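Local structure of putative modification methylase (Thermus thermophilus, 2ZIF) at residues R92-V97 with I170-K175. The protein probably methylates DNA cytosine at N4 with S-adenosyl-L-methionine as the methyl donor, as in the N(4) subfamily of the N(4)/N(6)-methyltransferases. Residues are numbered along the deposited sequence; the frame is centred on the assembly and turned at random.
Sequences RLVIVV and ILMQRK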
loop_
_atom_site.group_PDB
_atom_site.type_symbol
_atom_site.label_atom_id
_atom_site.label_comp_id
_atom_site.label_asym_id
_atom_site.label_seq_id
_atom_site.Cartn_x
_atom_site.Cartn_y
_atom_site.Cartn_z
ATOM N N ARG B 92 -10.008 -14.321 7.963
ATOM C CA ARG B 92 -9.052 -13.259 7.705
ATOM C C ARG B 92 -9.033 -12.091 8.656
ATOM O O ARG B 92 -9.981 -11.822 9.411
ATOM C CB ARG B 92 -9.197 -12.733 6.274
ATOM C CG ARG B 92 -10.475 -11.961 5.996
ATOM C CD ARG B 92 -10.495 -11.441 4.556
ATOM N NE ARG B 92 -10.739 -12.489 3.559
ATOM C CZ ARG B 92 -10.659 -12.296 2.246
ATOM N NH1 ARG B 92 -10.331 -11.095 1.760
ATOM N NH2 ARG B 92 -10.926 -13.293 1.411
ATOM N N LEU B 93 -7.899 -11.408 8.603
ATOM C CA LEU B 93 -7.645 -10.234 9.402
ATOM C C LEU B 93 -7.698 -9.017 8.468
ATOM O O LEU B 93 -6.876 -8.893 7.558
ATOM C CB LEU B 93 -6.262 -10.355 10.042
ATOM C CG LEU B 93 -5.712 -9.109 10.733
ATOM C CD1 LEU B 93 -6.608 -8.716 11.897
ATOM C CD2 LEU B 93 -4.306 -9.390 11.197
ATOM N N VAL B 94 -8.679 -8.145 8.682
ATOM C CA VAL B 94 -8.823 -6.935 7.874
ATOM C C VAL B 94 -8.420 -5.751 8.753
ATOM O O VAL B 94 -8.975 -5.550 9.840
ATOM C CB VAL B 94 -10.273 -6.759 7.384
ATOM C CG1 VAL B 94 -10.394 -5.498 6.535
ATOM C CG2 VAL B 94 -10.695 -7.971 6.571
ATOM N N ILE B 95 -7.446 -4.982 8.273
ATOM C CA ILE B 95 -6.896 -3.837 9.004
ATOM C C ILE B 95 -7.007 -2.538 8.201
ATOM O O ILE B 95 -6.437 -2.418 7.114
ATOM C CB ILE B 95 -5.397 -4.084 9.320
ATOM C CG1 ILE B 95 -5.237 -5.397 10.098
ATOM C CG2 ILE B 95 -4.818 -2.907 10.082
ATOM C CD1 ILE B 95 -3.797 -5.895 10.200
ATOM N N VAL B 96 -7.733 -1.562 8.735
ATOM C CA VAL B 96 -7.886 -0.286 8.037
ATOM C C VAL B 96 -6.910 0.714 8.644
ATOM O O VAL B 96 -7.056 1.116 9.793
ATOM C CB VAL B 96 -9.332 0.244 8.156
ATOM C CG1 VAL B 96 -10.303 -0.789 7.626
ATOM C CG2 VAL B 96 -9.655 0.536 9.596
ATOM N N VAL B 97 -5.899 1.090 7.869
ATOM C CA VAL B 97 -4.879 2.022 8.334
ATOM C C VAL B 97 -4.522 3.076 7.321
ATOM O O VAL B 97 -4.446 2.801 6.136
ATOM C CB VAL B 97 -3.507 1.350 8.642
ATOM C CG1 VAL B 97 -3.222 1.438 10.106
ATOM C CG2 VAL B 97 -3.461 -0.071 8.102
ATOM N N ILE B 170 -7.037 -0.809 3.253
ATOM C CA ILE B 170 -7.806 -1.867 3.874
ATOM C C ILE B 170 -7.044 -3.145 3.562
ATOM O O ILE B 170 -7.250 -3.778 2.529
ATOM C CB ILE B 170 -9.244 -1.907 3.337
ATOM C CG1 ILE B 170 -9.939 -0.570 3.661
ATOM C CG2 ILE B 170 -9.997 -3.070 3.955
ATOM C CD1 ILE B 170 -11.386 -0.473 3.216
ATOM N N LEU B 171 -6.131 -3.476 4.472
ATOM C CA LEU B 171 -5.266 -4.648 4.368
ATOM C C LEU B 171 -6.023 -5.946 4.609
ATOM O O LEU B 171 -6.848 -6.031 5.508
ATOM C CB LEU B 171 -4.112 -4.518 5.362
ATOM C CG LEU B 171 -3.300 -3.222 5.249
ATOM C CD1 LEU B 171 -2.245 -3.169 6.355
ATOM C CD2 LEU B 171 -2.656 -3.134 3.874
ATOM N N MET B 172 -5.732 -6.951 3.791
ATOM C CA MET B 172 -6.391 -8.256 3.886
ATOM C C MET B 172 -5.372 -9.379 4.130
ATOM O O MET B 172 -4.569 -9.710 3.253
ATOM C CB MET B 172 -7.151 -8.553 2.588
ATOM C CG MET B 172 -8.055 -7.427 2.104
ATOM S SD MET B 172 -9.699 -7.477 2.816
ATOM C CE MET B 172 -10.621 -6.813 1.479
ATOM N N GLN B 173 -5.418 -9.962 5.323
ATOM C CA GLN B 173 -4.515 -11.045 5.678
ATOM C C GLN B 173 -5.307 -12.312 5.962
ATOM O O GLN B 173 -6.042 -12.397 6.949
ATOM C CB GLN B 173 -3.664 -10.652 6.889
ATOM C CG GLN B 173 -2.278 -10.173 6.513
ATOM C CD GLN B 173 -2.307 -8.996 5.578
ATOM O OE1 GLN B 173 -2.829 -7.936 5.925
ATOM N NE2 GLN B 173 -1.748 -9.161 4.385
ATOM N N ARG B 174 -5.152 -13.285 5.071
ATOM C CA ARG B 174 -5.854 -14.559 5.161
ATOM C C ARG B 174 -5.011 -15.648 5.827
ATOM O O ARG B 174 -3.823 -15.817 5.527
ATOM C CB ARG B 174 -6.261 -15.016 3.749
ATOM C CG ARG B 174 -7.196 -16.217 3.691
ATOM C CD ARG B 174 -6.906 -17.084 2.470
ATOM N NE ARG B 174 -7.489 -16.568 1.232
ATOM C CZ ARG B 174 -7.048 -16.878 0.011
ATOM N NH1 ARG B 174 -7.639 -16.367 -1.066
ATOM N NH2 ARG B 174 -5.999 -17.679 -0.138
ATOM N N LYS B 175 -5.634 -16.385 6.738
ATOM C CA LYS B 175 -4.957 -17.480 7.423
ATOM C C LYS B 175 -5.092 -18.718 6.557
ATOM O O LYS B 175 -6.200 -19.183 6.304
ATOM C CB LYS B 175 -5.593 -17.774 8.783
ATOM C CG LYS B 175 -5.091 -19.076 9.414
ATOM C CD LYS B 175 -5.538 -19.204 10.857
ATOM C CE LYS B 175 -4.883 -20.394 11.534
ATOM N NZ LYS B 175 -5.262 -20.473 12.973
#
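Two neighbouring strands of the central mixed sheet in the Rossmann-like AdoMet methyltransferase fold meet here: L93 and I95 pair with Q173 and L171, and the strand directions differ by 160°, which makes the ladder antiparallel. L93 N donates to Q173 O at 2.7 Å with a nearly straight N-H...O angle of 174°, and Q173 N returns a bond to L93 O. The second hydrogen-bonded pair repeats the exchange, I95 N giving to L171 O at 3.0 Å and L171 N to I95 O at 2.9 Å. Between the two pairs lies the non-hydrogen-bonded pair V94–M172, where the CA-H of V94 points at L171 O (CA to O 3.2 Å).

On the face carrying R92, V94, V96, I170 and M172, helix 222-232 packs on R92, V94, I170 and M172, and V96 meets F220. Here CG1 of V94 lies anti to its backbone N and meets CG2 of I170 at 3.6 Å, while its other branch, CG2, runs alongside M172 SD. The side chain of V96 is about 6 Å from the bound S-adenosylmethionine, which places the V96 end of the ladder near the cofactor. The other face packs on helix 115-124; there CG2 of V97 touches CD1 of L171 at 3.8 Å. Back on the first face, R92 bends at chi3 (74°), bringing NH1 to 3.8 Å from M172 SD, with the sulfur at the guanidinium edge, in its plane.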